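Long-range contacts in discoidin-2 (Dictyostelium discoideum, PDB 2VM9), which binds galactose and N-acetylgalactosamine as a trimeric lectin and may take part in spore formation and in building the spore coat: residues L93-D98 with I129-I134; L16-S21 with I63-D68; A75-G80 with E150-P155; W87-K92 with P138-N143; G48-S53 with R81-Q86. All coordinates share one frame; numbering follows the deposited sequence.

Contact 1 of 5, residues L93-D98 with I129-I134; sequences LRYTLD and IKARSI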
# COMPACT_ATOMS: atom_id res chain seq x y z
N LEU A 93 -15.17 1.42 21.18
CA LEU A 93 -14.36 1.27 19.97
C LEU A 93 -13.08 0.55 20.34
O LEU A 93 -12.52 0.77 21.42
CB LEU A 93 -14.01 2.63 19.35
CG LEU A 93 -15.12 3.44 18.69
CD1 LEU A 93 -14.56 4.86 18.40
CD2 LEU A 93 -15.65 2.72 17.40
N ARG A 94 -12.65 -0.32 19.43
CA ARG A 94 -11.38 -1.00 19.54
C ARG A 94 -10.63 -0.77 18.24
O ARG A 94 -11.24 -0.55 17.18
CB ARG A 94 -11.59 -2.51 19.70
CG ARG A 94 -12.65 -2.90 20.71
CD ARG A 94 -12.57 -4.39 21.00
NE ARG A 94 -11.37 -4.72 21.75
CZ ARG A 94 -10.48 -5.66 21.42
NH1 ARG A 94 -10.64 -6.42 20.32
NH2 ARG A 94 -9.44 -5.84 22.21
N TYR A 95 -9.31 -0.82 18.30
CA TYR A 95 -8.55 -0.72 17.06
C TYR A 95 -7.22 -1.41 17.18
O TYR A 95 -6.80 -1.79 18.28
CB TYR A 95 -8.39 0.74 16.61
CG TYR A 95 -7.62 1.59 17.58
CD1 TYR A 95 -6.23 1.68 17.50
CD2 TYR A 95 -8.28 2.30 18.58
CE1 TYR A 95 -5.52 2.48 18.38
CE2 TYR A 95 -7.57 3.10 19.48
CZ TYR A 95 -6.20 3.19 19.36
OH TYR A 95 -5.49 3.95 20.25
N THR A 96 -6.57 -1.56 16.03
CA THR A 96 -5.26 -2.19 15.96
C THR A 96 -4.45 -1.53 14.86
O THR A 96 -4.94 -1.24 13.76
CB THR A 96 -5.35 -3.73 15.71
OG1 THR A 96 -4.03 -4.30 15.72
CG2 THR A 96 -6.07 -4.02 14.35
N LEU A 97 -3.19 -1.32 15.17
CA LEU A 97 -2.25 -0.84 14.16
C LEU A 97 -1.56 -2.03 13.45
O LEU A 97 -1.43 -2.03 12.22
CB LEU A 97 -1.23 0.12 14.78
CG LEU A 97 -0.18 0.70 13.82
CD1 LEU A 97 -0.79 1.44 12.61
CD2 LEU A 97 0.78 1.62 14.60
N ASP A 98 -1.16 -3.05 14.21
CA ASP A 98 -0.41 -4.17 13.61
C ASP A 98 -1.26 -5.40 13.24
O ASP A 98 -0.73 -6.39 12.71
CB ASP A 98 0.75 -4.60 14.53
CG ASP A 98 0.27 -5.06 15.91
OD1 ASP A 98 -0.94 -5.33 16.11
OD2 ASP A 98 1.14 -5.15 16.81
N ILE A 129 -6.94 8.48 15.55
CA ILE A 129 -6.63 7.09 15.83
C ILE A 129 -5.84 6.57 14.65
O ILE A 129 -6.31 6.60 13.53
CB ILE A 129 -7.91 6.25 16.01
CG1 ILE A 129 -8.65 6.66 17.28
CG2 ILE A 129 -7.57 4.75 16.04
CD1 ILE A 129 -10.03 6.05 17.37
N LYS A 130 -4.66 6.05 14.93
CA LYS A 130 -3.78 5.48 13.93
C LYS A 130 -3.99 3.96 13.93
O LYS A 130 -3.71 3.28 14.93
CB LYS A 130 -2.34 5.82 14.29
CG LYS A 130 -1.35 5.43 13.27
CD LYS A 130 0.04 5.85 13.73
CE LYS A 130 1.07 5.00 13.10
NZ LYS A 130 2.43 5.38 13.62
N ALA A 131 -4.54 3.44 12.84
CA ALA A 131 -4.98 2.04 12.83
C ALA A 131 -5.09 1.46 11.42
O ALA A 131 -5.32 2.19 10.46
CB ALA A 131 -6.33 1.94 13.53
N ARG A 132 -4.91 0.15 11.32
CA ARG A 132 -5.24 -0.60 10.10
C ARG A 132 -6.67 -1.10 10.17
O ARG A 132 -7.36 -1.04 9.18
CB ARG A 132 -4.28 -1.76 9.87
CG ARG A 132 -2.92 -1.29 9.37
CD ARG A 132 -2.02 -2.49 9.03
NE ARG A 132 -0.84 -2.02 8.29
CZ ARG A 132 0.28 -1.55 8.85
NH1 ARG A 132 0.42 -1.53 10.16
NH2 ARG A 132 1.28 -1.15 8.07
N SER A 133 -7.10 -1.54 11.36
CA SER A 133 -8.50 -1.99 11.53
C SER A 133 -9.12 -1.37 12.76
O SER A 133 -8.42 -1.08 13.74
CB SER A 133 -8.57 -3.52 11.58
OG SER A 133 -7.98 -4.06 10.40
N ILE A 134 -10.42 -1.15 12.70
CA ILE A 134 -11.12 -0.51 13.80
C ILE A 134 -12.46 -1.23 13.93
O ILE A 134 -12.99 -1.70 12.91
CB ILE A 134 -11.27 1.02 13.54
CG1 ILE A 134 -11.89 1.73 14.74
CG2 ILE A 134 -12.06 1.29 12.27
CD1 ILE A 134 -11.70 3.26 14.68
O HOH W 1 -3.80 5.63 17.81
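R94 is the first residue of 93-98 to touch the other segment: its carbonyl O receives a CA-H...O contact from I134. One residue on, Y95 pairs with I134 in an antiparallel, non-hydrogen-bonded position and turns its ring onto I129. Methyl CG2 of I129 stands over the middle of one ring face, 3.5 Å from the centroid and 9° off the normal, a textbook CH-pi contact. CB of Y95 touches A131 CB at 3.9 Å. T96 makes all the backbone hydrogen bonds between the two segments. Its N donates to S133 O (3.0 Å), and its O accepts both R132 N at 2.8 Å and S133 N at 3.2 Å. Two residues facing one define a classic beta bulge, placed here at the corner where the chain leaves strand 121-131 in one sheet of the discoidin beta-sandwich for strand 133-142 in the other. The hydroxyl of T96 is bonded to N101 O. L97 follows, beyond the end of the strand, and its O takes a hydrogen bond from R132 NH1 (2.8 Å, 160° at the hydrogen). That oxygen lies in the guanidinium plane, although the donor sits above the carbonyl plane. The leucine methyl CD2 rests against K130 CE at 3.7 Å, the lysine chain running extended past it. R132 NE is held separately by D68 O, and S133 OG bonds to N13 O of the second subunit.

Contact 2 of 5, residues L16-S21 with I63-D68; sequences LNLRSS and IVAGSD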
# COMPACT_ATOMS: atom_id res chain seq x y z
N LEU A 16 -12.68 0.37 2.79
CA LEU A 16 -12.51 -0.56 3.90
C LEU A 16 -13.35 -1.81 3.70
O LEU A 16 -14.46 -1.72 3.19
CB LEU A 16 -12.89 0.11 5.23
CG LEU A 16 -12.04 1.33 5.59
CD1 LEU A 16 -12.64 2.02 6.79
CD2 LEU A 16 -10.57 0.90 5.85
N ASN A 17 -12.81 -2.96 4.06
CA ASN A 17 -13.57 -4.21 4.12
C ASN A 17 -14.35 -4.16 5.45
O ASN A 17 -13.80 -3.70 6.47
CB ASN A 17 -12.62 -5.41 4.19
CG ASN A 17 -11.65 -5.52 3.00
OD1 ASN A 17 -10.40 -5.47 3.16
ND2 ASN A 17 -12.21 -5.71 1.81
N LEU A 18 -15.60 -4.63 5.44
CA LEU A 18 -16.40 -4.70 6.69
C LEU A 18 -16.72 -6.15 7.02
O LEU A 18 -17.02 -6.96 6.12
CB LEU A 18 -17.72 -3.92 6.54
CG LEU A 18 -17.66 -2.40 6.33
CD1 LEU A 18 -19.07 -1.81 6.52
CD2 LEU A 18 -16.69 -1.79 7.30
N ARG A 19 -16.69 -6.46 8.30
CA ARG A 19 -17.08 -7.78 8.78
C ARG A 19 -17.88 -7.63 10.06
O ARG A 19 -17.35 -7.20 11.09
CB ARG A 19 -15.84 -8.62 9.08
CG ARG A 19 -16.22 -10.03 9.56
CD ARG A 19 -14.99 -10.90 9.74
NE ARG A 19 -14.19 -10.51 10.91
CZ ARG A 19 -14.45 -10.88 12.18
NH1 ARG A 19 -15.51 -11.60 12.47
NH2 ARG A 19 -13.63 -10.49 13.16
N SER A 20 -19.14 -8.03 10.02
CA SER A 20 -19.95 -8.04 11.25
C SER A 20 -19.78 -9.34 12.04
O SER A 20 -19.40 -10.40 11.50
CB SER A 20 -21.44 -7.84 10.91
OG SER A 20 -21.85 -8.87 10.00
N SER A 21 -20.13 -9.26 13.33
CA SER A 21 -20.15 -10.41 14.22
C SER A 21 -21.27 -11.37 13.74
O SER A 21 -21.02 -12.55 13.48
CB SER A 21 -20.43 -9.91 15.64
OG SER A 21 -21.49 -8.99 15.62
N ILE A 63 -18.93 -4.44 14.24
CA ILE A 63 -18.45 -4.48 12.86
C ILE A 63 -16.98 -4.10 12.91
O ILE A 63 -16.62 -3.09 13.54
CB ILE A 63 -19.18 -3.51 11.90
CG1 ILE A 63 -20.70 -3.69 11.96
CG2 ILE A 63 -18.65 -3.70 10.44
CD1 ILE A 63 -21.43 -2.62 11.15
N VAL A 64 -16.15 -4.90 12.25
CA VAL A 64 -14.74 -4.58 12.04
C VAL A 64 -14.61 -3.98 10.65
O VAL A 64 -15.20 -4.50 9.70
CB VAL A 64 -13.85 -5.84 12.07
CG1 VAL A 64 -12.37 -5.45 11.90
CG2 VAL A 64 -14.06 -6.62 13.35
N ALA A 65 -13.87 -2.87 10.57
CA ALA A 65 -13.53 -2.22 9.29
C ALA A 65 -12.03 -2.27 9.13
O ALA A 65 -11.30 -1.88 10.06
CB ALA A 65 -14.03 -0.81 9.30
N GLY A 66 -11.55 -2.76 7.99
CA GLY A 66 -10.11 -2.92 7.86
C GLY A 66 -9.58 -2.72 6.45
O GLY A 66 -10.33 -2.82 5.46
N SER A 67 -8.28 -2.46 6.39
CA SER A 67 -7.51 -2.56 5.17
C SER A 67 -6.03 -2.52 5.56
O SER A 67 -5.70 -2.21 6.71
CB SER A 67 -7.88 -1.44 4.19
OG SER A 67 -7.25 -0.22 4.54
N ASP A 68 -5.14 -2.83 4.61
CA ASP A 68 -3.68 -2.83 4.87
C ASP A 68 -3.05 -1.49 5.20
O ASP A 68 -1.95 -1.45 5.77
CB ASP A 68 -2.95 -3.30 3.61
CG ASP A 68 -3.29 -4.69 3.24
OD1 ASP A 68 -3.44 -5.50 4.17
OD2 ASP A 68 -3.43 -4.96 2.02
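L18 illustrates how a strand outermost in its chain's sheet is sealed against its neighbour, for its side chain reaches back over A65, the residue it faces in the antiparallel pair. Its CB meets CG2 of I63 at 4.0 Å. With chi1 at -65°, CG lies beside the backbone N and opposite the carbonyl carbon, which carries branch CD2 over A65. There CD2 comes to 3.5 Å from A65 CB, a close approach for two methyl carbons. Beyond the two segments the side chain packs on V30, S33 and W149. The alanine methyl also meets CD1 of L16 (4.0 Å). Backbone bonds hold the pairing on both sides of L18: N17 and G66 exchange N-H and C=O, as do R19 and V64, with V64 N to R19 O at 2.8 Å and 172°. On the other face of the sheet, R19 and V64 run alongside each other in the same direction, with R19 NH2 3.9 Å from V64 CG2. That nitrogen donates to A12 O of the second subunit. One face, with L18, I63 and A65, turned to the interior and the other, with R19 and V64, turned to the neighbouring subunit, fits the beta-sandwich of an F5/8 type C domain.

Contact 3 of 5, residues A75-G80 with E150-P155; sequences AISTQG and ELYALP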
# COMPACT_ATOMS: atom_id res chain seq x y z
N ALA A 75 -12.65 10.96 12.69
CA ALA A 75 -13.99 10.95 13.28
C ALA A 75 -14.73 9.69 12.92
O ALA A 75 -14.35 8.98 11.96
CB ALA A 75 -14.81 12.18 12.81
N ILE A 76 -15.77 9.42 13.71
CA ILE A 76 -16.75 8.39 13.37
C ILE A 76 -18.13 9.03 13.49
O ILE A 76 -18.36 9.85 14.40
CB ILE A 76 -16.64 7.17 14.31
CG1 ILE A 76 -17.64 6.07 13.93
CG2 ILE A 76 -16.82 7.59 15.81
CD1 ILE A 76 -17.44 4.81 14.73
N SER A 77 -19.05 8.65 12.61
CA SER A 77 -20.43 9.08 12.72
C SER A 77 -21.30 7.84 12.76
O SER A 77 -21.06 6.91 11.99
CB SER A 77 -20.84 9.90 11.51
OG SER A 77 -20.19 11.16 11.58
N THR A 78 -22.29 7.83 13.65
CA THR A 78 -23.28 6.73 13.68
C THR A 78 -24.69 7.29 13.59
O THR A 78 -24.96 8.45 13.91
CB THR A 78 -23.15 5.83 14.95
OG1 THR A 78 -23.54 6.56 16.11
CG2 THR A 78 -21.69 5.32 15.12
N GLN A 79 -25.59 6.41 13.18
CA GLN A 79 -26.96 6.74 12.93
C GLN A 79 -27.74 5.47 13.24
O GLN A 79 -27.21 4.35 13.20
CB GLN A 79 -27.03 7.13 11.45
CG GLN A 79 -28.27 7.71 10.94
CD GLN A 79 -28.06 8.09 9.47
OE1 GLN A 79 -27.38 7.36 8.73
NE2 GLN A 79 -28.65 9.20 9.04
N GLY A 80 -29.01 5.63 13.55
CA GLY A 80 -29.85 4.46 13.72
C GLY A 80 -30.31 3.90 12.37
O GLY A 80 -29.78 4.23 11.28
N GLU A 150 -20.16 5.94 9.35
CA GLU A 150 -19.09 6.29 8.45
C GLU A 150 -17.85 6.54 9.29
O GLU A 150 -17.93 6.92 10.47
CB GLU A 150 -19.46 7.52 7.61
CG GLU A 150 -18.38 7.99 6.60
CD GLU A 150 -17.99 6.88 5.61
OE1 GLU A 150 -18.42 6.96 4.44
OE2 GLU A 150 -17.24 5.96 5.99
N LEU A 151 -16.70 6.28 8.68
CA LEU A 151 -15.41 6.49 9.32
C LEU A 151 -14.68 7.48 8.47
O LEU A 151 -14.60 7.29 7.25
CB LEU A 151 -14.64 5.17 9.32
CG LEU A 151 -15.09 4.15 10.37
CD1 LEU A 151 -14.56 2.78 10.02
CD2 LEU A 151 -14.65 4.60 11.81
N TYR A 152 -14.13 8.52 9.10
CA TYR A 152 -13.46 9.63 8.40
C TYR A 152 -11.96 9.56 8.67
O TYR A 152 -11.55 9.42 9.82
CB TYR A 152 -14.01 10.99 8.81
CG TYR A 152 -15.46 11.09 8.49
CD1 TYR A 152 -15.88 11.50 7.23
CD2 TYR A 152 -16.42 10.71 9.44
CE1 TYR A 152 -17.21 11.55 6.89
CE2 TYR A 152 -17.78 10.75 9.12
CZ TYR A 152 -18.16 11.20 7.85
OH TYR A 152 -19.46 11.25 7.48
N ALA A 153 -11.16 9.64 7.61
CA ALA A 153 -9.71 9.52 7.76
C ALA A 153 -9.02 10.69 7.06
O ALA A 153 -9.59 11.31 6.16
CB ALA A 153 -9.21 8.17 7.17
N LEU A 154 -7.78 10.98 7.45
CA LEU A 154 -7.01 11.95 6.69
C LEU A 154 -6.79 11.45 5.27
O LEU A 154 -6.60 10.28 5.06
CB LEU A 154 -5.64 12.16 7.32
CG LEU A 154 -5.65 12.80 8.71
CD1 LEU A 154 -4.21 12.90 9.23
CD2 LEU A 154 -6.32 14.18 8.63
N PRO A 155 -6.79 12.36 4.28
CA PRO A 155 -6.42 11.93 2.92
C PRO A 155 -4.99 11.44 2.88
O PRO A 155 -4.17 11.85 3.73
CB PRO A 155 -6.51 13.22 2.08
CG PRO A 155 -7.18 14.18 2.88
CD PRO A 155 -7.14 13.79 4.35
O HOH W 2 -20.98 12.70 9.32
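Y152 and A75, the two residues with most surface buried here, face each other in an antiparallel hydrogen-bonded pair. Y152 N donates to A75 O at 2.9 Å and 169°, while the return bond from A75 N to Y152 O is weak. The tyrosine ring turns its edge to the neighbouring strand: CD2 lies 4.0 Å from A75 CB, and CE2 reaches S77 OG at 3.5 Å. Chi1 of -61° places CG beside the backbone N, and from there the ring extends past A75 to S77. A water links the ends of the two side chains, lying 2.8 Å from S77 OG and 2.8 Å from Y152 OH. The serine hydroxyl has a further partner in T122 OG1. S77, third in buried surface, forms the next hydrogen-bonded pair with E150, its N meeting E150 O at 3.0 Å. E150 also lays its CG against one face of the Y152 ring, toward the rim, and its carboxylate bends back so that OE2 accepts from L151 N through the anti lone pair. The backbone N of L11 and of A12 supply that carboxylate with further bonds. On the sheet's opposite face, I76 and L151 run side by side, with I76 CG1 3.9 Å from L151 CD2. Strand 70-79 pairs antiparallel with both 146-153 and 121-131, and I76 packs on I123 and F125 of the latter.

Contact 4 of 5, residues W87-K92 with P138-N143; sequences WVTSYK and PQTYNN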
# COMPACT_ATOMS: atom_id res chain seq x y z
N TRP A 87 -31.88 1.48 17.05
CA TRP A 87 -30.66 2.28 16.99
C TRP A 87 -29.73 1.89 18.15
O TRP A 87 -30.19 1.43 19.20
CB TRP A 87 -30.94 3.81 17.00
CG TRP A 87 -31.88 4.30 18.08
CD1 TRP A 87 -31.56 4.60 19.39
CD2 TRP A 87 -33.27 4.59 17.93
NE1 TRP A 87 -32.69 5.08 20.06
CE2 TRP A 87 -33.75 5.07 19.18
CE3 TRP A 87 -34.17 4.50 16.83
CZ2 TRP A 87 -35.10 5.42 19.39
CZ3 TRP A 87 -35.51 4.89 17.03
CH2 TRP A 87 -35.95 5.35 18.31
N VAL A 88 -28.43 2.05 17.93
CA VAL A 88 -27.48 1.82 19.01
C VAL A 88 -27.37 3.07 19.86
O VAL A 88 -27.12 4.15 19.34
CB VAL A 88 -26.12 1.39 18.42
CG1 VAL A 88 -25.03 1.37 19.50
CG2 VAL A 88 -26.31 0.02 17.73
N THR A 89 -27.55 2.92 21.18
CA THR A 89 -27.57 4.07 22.07
C THR A 89 -26.20 4.35 22.71
O THR A 89 -25.95 5.46 23.20
CB THR A 89 -28.62 3.89 23.19
OG1 THR A 89 -28.40 2.61 23.80
CG2 THR A 89 -30.04 3.97 22.63
N SER A 90 -25.31 3.35 22.74
CA SER A 90 -23.94 3.58 23.20
C SER A 90 -23.05 2.49 22.64
O SER A 90 -23.53 1.39 22.36
CB SER A 90 -23.83 3.62 24.74
OG SER A 90 -23.92 2.32 25.36
N TYR A 91 -21.77 2.80 22.50
CA TYR A 91 -20.82 1.80 22.03
C TYR A 91 -19.41 2.08 22.52
O TYR A 91 -19.10 3.19 23.01
CB TYR A 91 -20.86 1.73 20.48
CG TYR A 91 -20.46 3.04 19.79
CD1 TYR A 91 -19.11 3.33 19.52
CD2 TYR A 91 -21.43 3.95 19.37
CE1 TYR A 91 -18.75 4.53 18.89
CE2 TYR A 91 -21.07 5.15 18.72
CZ TYR A 91 -19.73 5.42 18.49
OH TYR A 91 -19.36 6.56 17.84
N LYS A 92 -18.57 1.06 22.39
CA LYS A 92 -17.12 1.17 22.59
C LYS A 92 -16.43 1.00 21.23
O LYS A 92 -17.03 0.51 20.25
CB LYS A 92 -16.62 0.07 23.54
CG LYS A 92 -17.10 0.24 25.01
CD LYS A 92 -16.66 -0.96 25.85
CE LYS A 92 -17.23 -0.81 27.25
NZ LYS A 92 -16.61 -1.79 28.21
N PRO A 138 -21.16 -2.11 19.77
CA PRO A 138 -22.38 -1.63 20.42
C PRO A 138 -22.51 -2.18 21.84
O PRO A 138 -22.23 -3.38 22.07
CB PRO A 138 -23.49 -2.20 19.54
CG PRO A 138 -22.84 -2.15 18.13
CD PRO A 138 -21.44 -2.69 18.44
N GLN A 139 -22.88 -1.31 22.77
CA GLN A 139 -23.06 -1.76 24.15
C GLN A 139 -24.52 -1.80 24.56
O GLN A 139 -24.93 -2.70 25.28
CB GLN A 139 -22.30 -0.86 25.13
CG GLN A 139 -20.80 -0.92 24.88
CD GLN A 139 -20.23 -2.32 25.12
OE1 GLN A 139 -20.28 -2.83 26.24
NE2 GLN A 139 -19.67 -2.94 24.06
N THR A 140 -25.28 -0.77 24.18
CA THR A 140 -26.70 -0.72 24.52
C THR A 140 -27.47 -0.30 23.25
O THR A 140 -26.89 0.28 22.32
CB THR A 140 -26.97 0.31 25.64
OG1 THR A 140 -26.48 1.60 25.26
CG2 THR A 140 -26.28 -0.11 26.98
N TYR A 141 -28.76 -0.58 23.21
CA TYR A 141 -29.51 -0.34 21.98
C TYR A 141 -30.98 -0.13 22.32
O TYR A 141 -31.46 -0.55 23.37
CB TYR A 141 -29.35 -1.54 21.02
CG TYR A 141 -29.42 -2.87 21.74
CD1 TYR A 141 -30.64 -3.51 21.91
CD2 TYR A 141 -28.26 -3.48 22.25
CE1 TYR A 141 -30.74 -4.74 22.59
CE2 TYR A 141 -28.34 -4.71 22.96
CZ TYR A 141 -29.58 -5.31 23.11
OH TYR A 141 -29.72 -6.46 23.80
N ASN A 142 -31.67 0.56 21.40
CA ASN A 142 -33.12 0.65 21.44
C ASN A 142 -33.65 -0.37 20.46
O ASN A 142 -33.41 -0.24 19.26
CB ASN A 142 -33.63 2.04 21.03
CG ASN A 142 -35.15 2.07 20.95
OD1 ASN A 142 -35.66 2.58 20.01
ND2 ASN A 142 -35.83 1.65 21.93
N ASN A 143 -34.36 -1.36 20.99
CA ASN A 143 -35.03 -2.41 20.21
C ASN A 143 -34.15 -3.46 19.52
O ASN A 143 -34.44 -4.65 19.59
CB ASN A 143 -36.02 -1.81 19.20
CG ASN A 143 -37.29 -1.32 19.90
OD1 ASN A 143 -37.66 -1.89 20.92
ND2 ASN A 143 -37.95 -0.28 19.38
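A classic beta bulge marks this antiparallel pairing within a sheet of the sandwich: T89 and S90 both face T140. T89 N bonds to T140 O at 3.0 Å from above the carbonyl plane, while S90 N reaches the same oxygen only weakly. The bulge brings three hydroxyls together. T140 OG1 is hydrogen-bonded to T89 OG1 at 2.6 Å and to S90 OG at 2.7 Å, which probably fixes the rotation of the threonine hydroxyl group between two neighbours. Toward one end, N142 lies over a face of the W87 indole, its CB 3.6 Å from the centroid of the five-membered ring and OD1 3.0 Å from CZ2 near the rim; ring and amide planes are 43° apart. On the other face of the sheet V88 CG1 packs on P138 CB (3.9 Å); at the far end the extended K92 chain crosses the bent Q139, whose NE2 bonds to H137 O. Strand 102-112 flanks 87-92 on its other edge, and V88 and P138 both cover L147 of strand 146-153.

Contact 5 of 5, residues G48-S53 with R81-Q86; sequences GSESWS and RGDHDQ. With PO4 (phosphate ion), chain G.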
# COMPACT_ATOMS: atom_id res chain seq x y z
N GLY A 48 -34.17 -4.85 2.00
CA GLY A 48 -33.12 -4.81 3.01
C GLY A 48 -33.36 -3.71 4.02
O GLY A 48 -34.02 -2.70 3.72
N SER A 49 -32.82 -3.90 5.23
CA SER A 49 -32.91 -2.88 6.26
C SER A 49 -32.00 -1.72 5.86
O SER A 49 -30.93 -1.91 5.23
CB SER A 49 -32.43 -3.45 7.59
OG SER A 49 -31.16 -4.05 7.47
N GLU A 50 -32.43 -0.53 6.24
CA GLU A 50 -31.57 0.65 6.10
C GLU A 50 -30.64 0.72 7.32
O GLU A 50 -30.70 1.65 8.15
CB GLU A 50 -32.45 1.89 5.94
CG GLU A 50 -33.23 1.83 4.62
CD GLU A 50 -34.19 2.99 4.43
OE1 GLU A 50 -34.57 3.60 5.44
OE2 GLU A 50 -34.56 3.26 3.29
N SER A 51 -29.81 -0.32 7.46
CA SER A 51 -28.90 -0.48 8.59
C SER A 51 -28.19 -1.83 8.42
O SER A 51 -28.68 -2.72 7.73
CB SER A 51 -29.66 -0.55 9.95
OG SER A 51 -30.56 -1.70 9.98
N TRP A 52 -27.06 -1.98 9.09
CA TRP A 52 -26.66 -3.34 9.50
C TRP A 52 -27.53 -3.65 10.73
O TRP A 52 -27.70 -2.79 11.61
CB TRP A 52 -25.20 -3.37 9.93
CG TRP A 52 -24.87 -4.59 10.76
CD1 TRP A 52 -24.91 -5.90 10.35
CD2 TRP A 52 -24.42 -4.61 12.12
NE1 TRP A 52 -24.53 -6.73 11.38
CE2 TRP A 52 -24.23 -5.97 12.48
CE3 TRP A 52 -24.17 -3.61 13.08
CZ2 TRP A 52 -23.78 -6.37 13.75
CZ3 TRP A 52 -23.74 -4.01 14.37
CH2 TRP A 52 -23.54 -5.36 14.68
N SER A 53 -28.04 -4.88 10.82
CA SER A 53 -28.71 -5.31 12.07
C SER A 53 -28.14 -6.67 12.48
O SER A 53 -28.10 -7.60 11.65
CB SER A 53 -30.23 -5.43 11.87
OG SER A 53 -30.81 -4.20 11.47
N ARG A 81 -31.29 3.02 12.48
CA ARG A 81 -31.85 2.34 11.31
C ARG A 81 -32.88 3.22 10.61
O ARG A 81 -33.77 3.78 11.27
CB ARG A 81 -32.49 1.02 11.76
CG ARG A 81 -33.21 0.29 10.65
CD ARG A 81 -33.59 -1.15 11.06
NE ARG A 81 -34.38 -1.73 9.98
CZ ARG A 81 -34.88 -2.95 9.97
NH1 ARG A 81 -34.65 -3.78 11.00
NH2 ARG A 81 -35.59 -3.35 8.91
N GLY A 82 -32.80 3.30 9.29
CA GLY A 82 -33.71 4.22 8.57
C GLY A 82 -35.19 3.85 8.54
O GLY A 82 -36.05 4.74 8.57
N ASP A 83 -35.50 2.55 8.54
CA ASP A 83 -36.84 2.06 8.22
C ASP A 83 -37.61 1.43 9.41
O ASP A 83 -38.76 0.99 9.24
CB ASP A 83 -36.78 1.06 7.06
CG ASP A 83 -35.92 -0.16 7.36
OD1 ASP A 83 -34.75 0.01 7.79
OD2 ASP A 83 -36.42 -1.27 7.18
N HIS A 84 -36.97 1.37 10.58
CA HIS A 84 -37.64 0.87 11.81
C HIS A 84 -37.00 1.52 13.03
O HIS A 84 -35.89 2.01 12.93
CB HIS A 84 -37.60 -0.65 11.92
CG HIS A 84 -38.60 -1.31 11.04
ND1 HIS A 84 -39.96 -1.06 11.14
CD2 HIS A 84 -38.45 -2.15 9.98
CE1 HIS A 84 -40.60 -1.75 10.21
NE2 HIS A 84 -39.71 -2.41 9.49
N ASP A 85 -37.70 1.49 14.16
CA ASP A 85 -37.26 2.19 15.36
C ASP A 85 -36.21 1.37 16.12
O ASP A 85 -36.49 0.82 17.19
CB ASP A 85 -38.46 2.47 16.28
CG ASP A 85 -39.40 3.52 15.73
OD1 ASP A 85 -39.04 4.27 14.78
OD2 ASP A 85 -40.49 3.65 16.29
N GLN A 86 -35.02 1.28 15.53
CA GLN A 86 -33.91 0.54 16.15
C GLN A 86 -32.69 1.40 16.00
O GLN A 86 -32.48 2.01 14.93
CB GLN A 86 -33.66 -0.77 15.41
CG GLN A 86 -34.84 -1.71 15.45
CD GLN A 86 -34.74 -2.84 14.44
OE1 GLN A 86 -33.78 -2.95 13.65
NE2 GLN A 86 -35.75 -3.70 14.46
P PO4 G . -37.29 -6.51 9.35
O1 PO4 G . -38.12 -6.65 10.61
O2 PO4 G . -35.99 -6.03 9.66
O3 PO4 G . -38.02 -5.55 8.43
O4 PO4 G . -37.27 -7.84 8.64
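R81, held flat between two residues, is gripped on several edges at once. H84 CD2 lies over one face of its guanidinium and S49 CB over the opposite one. NE and NH2 clasp D83 side-on, NE to OD1 (2.8 Å, 174°) and NH2 to OD2, in a salt bridge, and NH1 donates to Q86 OE1, an oxygen that also pairs with S146 OG. At another edge NH1 and NH2 both bond to O2 of a phosphate, probably from the crystallisation liquor, which H28 also binds. Across the contact, D83 OD1 accepts E50 N at 2.8 Å, on the face of the carboxylate opposite that met by R81 NE. G82 N bonds to E50 O (2.9 Å), and S51 OG packs on R81 CD. R81, G82 and D83 form a predicted RGD cell attachment motif. E50 OE2 is in a salt bridge with K41 and hydrogen-bonded to N of N39, a calcium ligand. The loop 81-86 joins strand 70-79 to strand 87-96, and R81 and S51 touch S146 of strand 146-153.

In the fold
All five contacts lie in the beta-sandwich region, apart from the lectin-like region 163-257 that holds the carbohydrate-binding residues. Contacts 1 and 2 join edge to edge, I134 O lying 2.8 Å from A65 N in a probable hydrogen bond, and both border the second subunit. Contact 3 lies in the sheet facing contact 2; contact 1 spans both sheets, and L151 CD1 is 3.7 Å from I134 CG2 and from A65 CB. Contact 4 continues the strands of contact 1, and Y91 OH meets I76 CG2 of contact 3. W52 of contact 5 covers I63 of contact 2, while D85 O lies 2.9 Å from N143 ND2 of contact 4. The E50 side chain of contact 5 is about 5 Å from the calcium ion.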